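Local coordinates for putative two-component sensor histidine kinase protein (Sinorhizobium meliloti, PDB 3HCY) that probably works as a light-sensing histidine kinase, transferring phosphate from ATP to a protein histidine, and is represented here by its GAF domain, at residues E83-G87 against E88-A92; D13-Q16 against G17-C21. All blocks are in the same frame, centred on the assembly; numbering follows the deposited sequence.

Both contacts are helix ends within the single GAF domain of this chain. Contact 2 comes first along the sequence, closing helix 5-19 just before strand 23-29; contact 1 follows much later, where helix 79-88 gives way to strand 92-99. Their centres lie about 20 Å apart, and the nearest atoms are about 8 Å from each other, so they do not touch. What they share is strand 104-112: contact 2 rests on Phe108 and Thr110, whereas Ile90 of contact 1 meets Tyr111, an alternation consistent with helices on opposite faces of the sheet. Contact 2 also faces the second subunit; contact 1 touches no other chain of the assembly.

Contact 1: residues E83-G87 against E88-A92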
ATOM      1  N   GLU A  83      19.565 -22.708  10.758  1.00 25.62           N
ATOM      2  CA  GLU A  83      20.942 -22.409  10.364  1.00 25.44           C
ATOM      3  C   GLU A  83      20.954 -21.468   9.188  1.00 24.40           C
ATOM      4  O   GLU A  83      21.831 -20.608   9.067  1.00 24.12           O
ATOM      5  CB  GLU A  83      21.719 -23.688  10.033  1.00 25.83           C
ATOM      6  CG  GLU A  83      23.218 -23.473   9.600  1.00 29.50           C
ATOM      7  CD  GLU A  83      24.035 -22.475  10.498  1.00 34.34           C
ATOM      8  OE1 GLU A  83      24.020 -22.625  11.747  1.00 35.01           O
ATOM      9  OE2 GLU A  83      24.712 -21.548   9.949  1.00 37.62           O
ATOM     10  N   SER A  84      19.974 -21.630   8.311  1.00 23.57           N
ATOM     11  CA  SER A  84      19.906 -20.799   7.117  1.00 22.75           C
ATOM     12  C   SER A  84      19.643 -19.354   7.475  1.00 21.52           C
ATOM     13  O   SER A  84      20.265 -18.458   6.914  1.00 21.39           O
ATOM     14  CB  SER A  84      18.853 -21.308   6.149  1.00 22.78           C
ATOM     15  OG  SER A  84      19.484 -22.003   5.089  1.00 23.04           O
ATOM     16  N   ILE A  85      18.742 -19.133   8.429  1.00 19.78           N
ATOM     17  CA  ILE A  85      18.408 -17.768   8.820  1.00 18.50           C
ATOM     18  C   ILE A  85      19.627 -17.114   9.508  1.00 17.82           C
ATOM     19  O   ILE A  85      20.142 -16.112   9.049  1.00 18.06           O
ATOM     20  CB  ILE A  85      17.236 -17.736   9.786  1.00 18.15           C
ATOM     21  CG1 ILE A  85      15.928 -17.952   9.023  1.00 17.57           C
ATOM     22  CG2 ILE A  85      17.279 -16.403  10.619  1.00 16.69           C
ATOM     23  CD1 ILE A  85      14.900 -18.736   9.837  1.00 16.69           C
ATOM     24  N   VAL A  86      20.093 -17.718  10.599  1.00 16.07           N
ATOM     25  CA  VAL A  86      21.163 -17.142  11.352  1.00 14.25           C
ATOM     26  C   VAL A  86      22.415 -16.970  10.476  1.00 15.03           C
ATOM     27  O   VAL A  86      23.029 -15.923  10.476  1.00 15.18           O
ATOM     28  CB  VAL A  86      21.405 -17.874  12.763  1.00 13.50           C
ATOM     29  CG1 VAL A  86      22.570 -17.329  13.428  1.00 10.31           C
ATOM     30  CG2 VAL A  86      20.158 -17.909  13.613  1.00  6.66           C
ATOM     31  N   GLY A  87      22.749 -17.927   9.640  1.00 15.14           N
ATOM     32  CA  GLY A  87      23.920 -17.728   8.809  1.00 15.14           C
ATOM     33  C   GLY A  87      23.794 -16.577   7.849  1.00 15.25           C
ATOM     34  O   GLY A  87      24.816 -15.995   7.424  1.00 15.69           O
ATOM     35  N   GLU A  88      22.552 -16.261   7.487  1.00 15.18           N
ATOM     36  CA  GLU A  88      22.269 -15.059   6.689  1.00 15.86           C
ATOM     37  C   GLU A  88      22.465 -13.810   7.508  1.00 15.73           C
ATOM     38  O   GLU A  88      22.638 -12.722   6.966  1.00 16.65           O
ATOM     39  CB  GLU A  88      20.830 -15.094   6.137  1.00 16.61           C
ATOM     40  CG  GLU A  88      20.365 -13.875   5.277  1.00 17.80           C
ATOM     41  CD  GLU A  88      21.158 -13.673   4.006  1.00 18.83           C
ATOM     42  OE1 GLU A  88      21.716 -14.662   3.534  1.00 19.25           O
ATOM     43  OE2 GLU A  88      21.241 -12.529   3.491  1.00 22.75           O
ATOM     44  N   GLY A  89      22.464 -13.954   8.824  1.00 15.58           N
ATOM     45  CA  GLY A  89      22.654 -12.812   9.700  1.00 15.19           C
ATOM     46  C   GLY A  89      21.373 -12.241  10.280  1.00 15.03           C
ATOM     47  O   GLY A  89      21.433 -11.156  10.842  1.00 14.90           O
ATOM     48  N   ILE A  90      20.244 -12.966  10.167  1.00 14.81           N
ATOM     49  CA  ILE A  90      18.904 -12.506  10.612  1.00 15.22           C
ATOM     50  C   ILE A  90      18.538 -13.074  12.006  1.00 16.60           C
ATOM     51  O   ILE A  90      18.786 -14.261  12.269  1.00 18.59           O
ATOM     52  CB  ILE A  90      17.813 -12.995   9.619  1.00 14.81           C
ATOM     53  CG1 ILE A  90      17.966 -12.287   8.279  1.00 14.33           C
ATOM     54  CG2 ILE A  90      16.370 -12.906  10.209  1.00 12.37           C
ATOM     55  CD1 ILE A  90      17.572 -13.184   7.083  1.00 12.26           C
ATOM     56  N   ALA A  91      17.934 -12.241  12.870  1.00 16.73           N
ATOM     57  CA  ALA A  91      17.555 -12.589  14.252  1.00 16.34           C
ATOM     58  C   ALA A  91      16.010 -12.607  14.455  1.00 17.15           C
ATOM     59  O   ALA A  91      15.487 -13.223  15.393  1.00 17.29           O
ATOM     60  CB  ALA A  91      18.199 -11.563  15.227  1.00 15.47           C
ATOM     61  N   ALA A  92      15.278 -11.884  13.619  1.00 17.67           N
ATOM     62  CA  ALA A  92      13.879 -11.725  13.849  1.00 18.50           C
ATOM     63  C   ALA A  92      13.189 -11.586  12.505  1.00 19.44           C
ATOM     64  O   ALA A  92      13.779 -11.086  11.548  1.00 19.67           O
ATOM     65  CB  ALA A  92      13.633 -10.527  14.734  1.00 18.77           C
TER
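Glu88 N gives a hydrogen bond to Ser84 O, 3.2 Å away, and a weak one to Ile85 O. With CG anti to the backbone N (chi1 179°) and the chain bent beyond it, the carboxylate turns away from the helix; there OE2 forms a salt bridge with Arg23 and OE1 is hydrogen-bonded to Ser44. Gly89 then breaks the helical path with a positive phi of 99°. Its N reaches Val86 O at 2.6 Å, the donor lying well above the carbonyl plane, and makes a weak bond to Ile85 O. At Ile90 the chain takes an extended course, and the weak bond from Ile90 N to Ile85 O, 3.3 Å, completes a Schellman motif. Beside this turn, the side chains of the same two isoleucines cross at about a right angle, Ile85 CG2 resting 3.6 Å from Ile90 CB, so the pair is joined by apolar packing as well as through the backbone. Ala91 and Ala92 both pair with Tyr112, a classic beta bulge that leads into strand 92-99. Around this turn, helix 45-50 lies against Ile85 and Glu88 through Tyr47, while Ile90 packs on Tyr111 of strand 104-112.

Contact 2: residues D13-Q16 against G17-C21; sequences DAIQ and GALNC
Asp13 through Gln16 hand their carbonyls in turn to the amides of Gly17 through Asn20, four i to i+4 bonds that close helix 5-19 before Asn20 leaves it with a positive phi of 36°. The bond from Ala18 N to Ala14 O, 2.8 Å, runs nearly along the C=O axis. By the final one, Asn20 N to Gln16 O at 3.1 Å, the donor stands 45° out of the carbonyl plane as the chain starts to swing out.

On the buried side, Ile15 is met by two residues from beyond it. Its CG2, anti to the backbone N, lies 4.0 Å from Leu19 CD1, the two side chains crossing obliquely, and 3.8 Å from Cys21 SG. Cys21 places its sulfur between backbone N and carbonyl carbon (chi1 48°), which turns SG back toward the helix it has just left. Leu19 N is bonded to Ile15 O at 2.9 Å, and Leu19 CB lies beside the same oxygen.

Asp13 bears two salt bridges, OD1 with Arg41 and OD2 with Arg139 of the second subunit; Ala14 and Ala18 also touch Gln132 and Arg131 of that subunit. Ile15, Leu19 and Cys21 rest on strand 104-112, and Leu19 meets Met125 and Ala126 of helix 120-146. Helices 5-19 and 120-146 packed on one face of the antiparallel sheet, with the second subunit against them, are consistent with the helical dimer interfaces seen in many GAF domains.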
ATOM      1  N   ASP A  13      10.031   0.002  -1.116  1.00 20.40           N
ATOM      2  CA  ASP A  13      10.213   1.385  -0.683  1.00 21.43           C
ATOM      3  C   ASP A  13       9.282   1.734   0.485  1.00 21.59           C
ATOM      4  O   ASP A  13       9.742   2.293   1.494  1.00 21.32           O
ATOM      5  CB  ASP A  13       9.985   2.395  -1.797  1.00 20.99           C
ATOM      6  CG  ASP A  13      11.000   2.298  -2.883  1.00 22.94           C
ATOM      7  OD1 ASP A  13      12.143   1.885  -2.685  1.00 24.25           O
ATOM      8  OD2 ASP A  13      10.663   2.644  -4.006  1.00 30.53           O
ATOM      9  N   ALA A  14       8.002   1.402   0.351  1.00 21.42           N
ATOM     10  CA  ALA A  14       7.078   1.723   1.419  1.00 21.96           C
ATOM     11  C   ALA A  14       7.454   0.896   2.648  1.00 22.07           C
ATOM     12  O   ALA A  14       7.412   1.411   3.731  1.00 21.47           O
ATOM     13  CB  ALA A  14       5.611   1.479   1.018  1.00 21.19           C
ATOM     14  N   ILE A  15       7.830  -0.367   2.489  1.00 22.78           N
ATOM     15  CA  ILE A  15       8.138  -1.159   3.672  1.00 24.22           C
ATOM     16  C   ILE A  15       9.235  -0.498   4.512  1.00 25.25           C
ATOM     17  O   ILE A  15       9.113  -0.431   5.736  1.00 24.40           O
ATOM     18  CB  ILE A  15       8.552  -2.599   3.364  1.00 24.37           C
ATOM     19  CG1 ILE A  15       7.309  -3.465   3.092  1.00 25.44           C
ATOM     20  CG2 ILE A  15       9.271  -3.174   4.538  1.00 22.44           C
ATOM     21  CD1 ILE A  15       7.419  -4.436   1.790  1.00 25.94           C
ATOM     22  N   GLN A  16      10.265   0.007   3.832  1.00 26.54           N
ATOM     23  CA  GLN A  16      11.423   0.617   4.480  1.00 27.88           C
ATOM     24  C   GLN A  16      11.097   1.907   5.202  1.00 27.49           C
ATOM     25  O   GLN A  16      11.557   2.138   6.331  1.00 28.74           O
ATOM     26  CB  GLN A  16      12.512   0.904   3.436  1.00 28.81           C
ATOM     27  CG  GLN A  16      13.137  -0.404   2.820  1.00 33.18           C
ATOM     28  CD  GLN A  16      14.176  -0.111   1.720  1.00 35.81           C
ATOM     29  OE1 GLN A  16      14.117   0.951   1.091  1.00 41.22           O
ATOM     30  NE2 GLN A  16      15.114  -1.041   1.484  1.00 32.37           N
ATOM     31  N   GLY A  17      10.340   2.748   4.520  1.00 26.27           N
ATOM     32  CA  GLY A  17       9.936   3.997   5.047  1.00 26.08           C
ATOM     33  C   GLY A  17       8.913   3.880   6.149  1.00 26.76           C
ATOM     34  O   GLY A  17       8.989   4.611   7.135  1.00 27.10           O
ATOM     35  N   ALA A  18       7.938   2.986   6.006  1.00 27.38           N
ATOM     36  CA  ALA A  18       6.921   2.800   7.065  1.00 27.36           C
ATOM     37  C   ALA A  18       7.391   1.951   8.282  1.00 27.57           C
ATOM     38  O   ALA A  18       6.902   2.147   9.402  1.00 27.25           O
ATOM     39  CB  ALA A  18       5.604   2.275   6.493  1.00 25.88           C
ATOM     40  N   LEU A  19       8.329   1.035   8.088  1.00 28.34           N
ATOM     41  CA  LEU A  19       8.618   0.073   9.153  1.00 29.15           C
ATOM     42  C   LEU A  19      10.053   0.013   9.596  1.00 29.49           C
ATOM     43  O   LEU A  19      10.352  -0.775  10.520  1.00 29.87           O
ATOM     44  CB  LEU A  19       8.222  -1.357   8.787  1.00 29.45           C
ATOM     45  CG  LEU A  19       6.825  -1.664   8.249  1.00 32.32           C
ATOM     46  CD1 LEU A  19       6.796  -3.071   7.630  1.00 31.81           C
ATOM     47  CD2 LEU A  19       5.744  -1.503   9.349  1.00 34.25           C
ATOM     48  N   ASN A  20      10.965   0.791   9.026  1.00 29.42           N
ATOM     49  CA  ASN A  20      12.315   0.732   9.629  1.00 30.75           C
ATOM     50  C   ASN A  20      12.831  -0.692  10.188  1.00 29.41           C
ATOM     51  O   ASN A  20      13.237  -0.846  11.361  1.00 29.89           O
ATOM     52  CB  ASN A  20      12.434   1.766  10.759  1.00 31.39           C
ATOM     53  CG  ASN A  20      13.855   1.833  11.301  1.00 35.52           C
ATOM     54  OD1 ASN A  20      14.664   0.892  11.124  1.00 38.64           O
ATOM     55  ND2 ASN A  20      14.204   2.998  11.893  1.00 40.98           N
ATOM     56  N   CYS A  21      12.793  -1.712   9.329  1.00 27.05           N
ATOM     57  CA  CYS A  21      13.365  -3.006   9.590  1.00 24.63           C
ATOM     58  C   CYS A  21      14.637  -3.048   8.757  1.00 22.40           C
ATOM     59  O   CYS A  21      14.970  -2.076   8.084  1.00 22.07           O
ATOM     60  CB  CYS A  21      12.374  -4.100   9.160  1.00 24.91           C
ATOM     61  SG  CYS A  21      11.640  -3.862   7.459  1.00 25.28           S
TER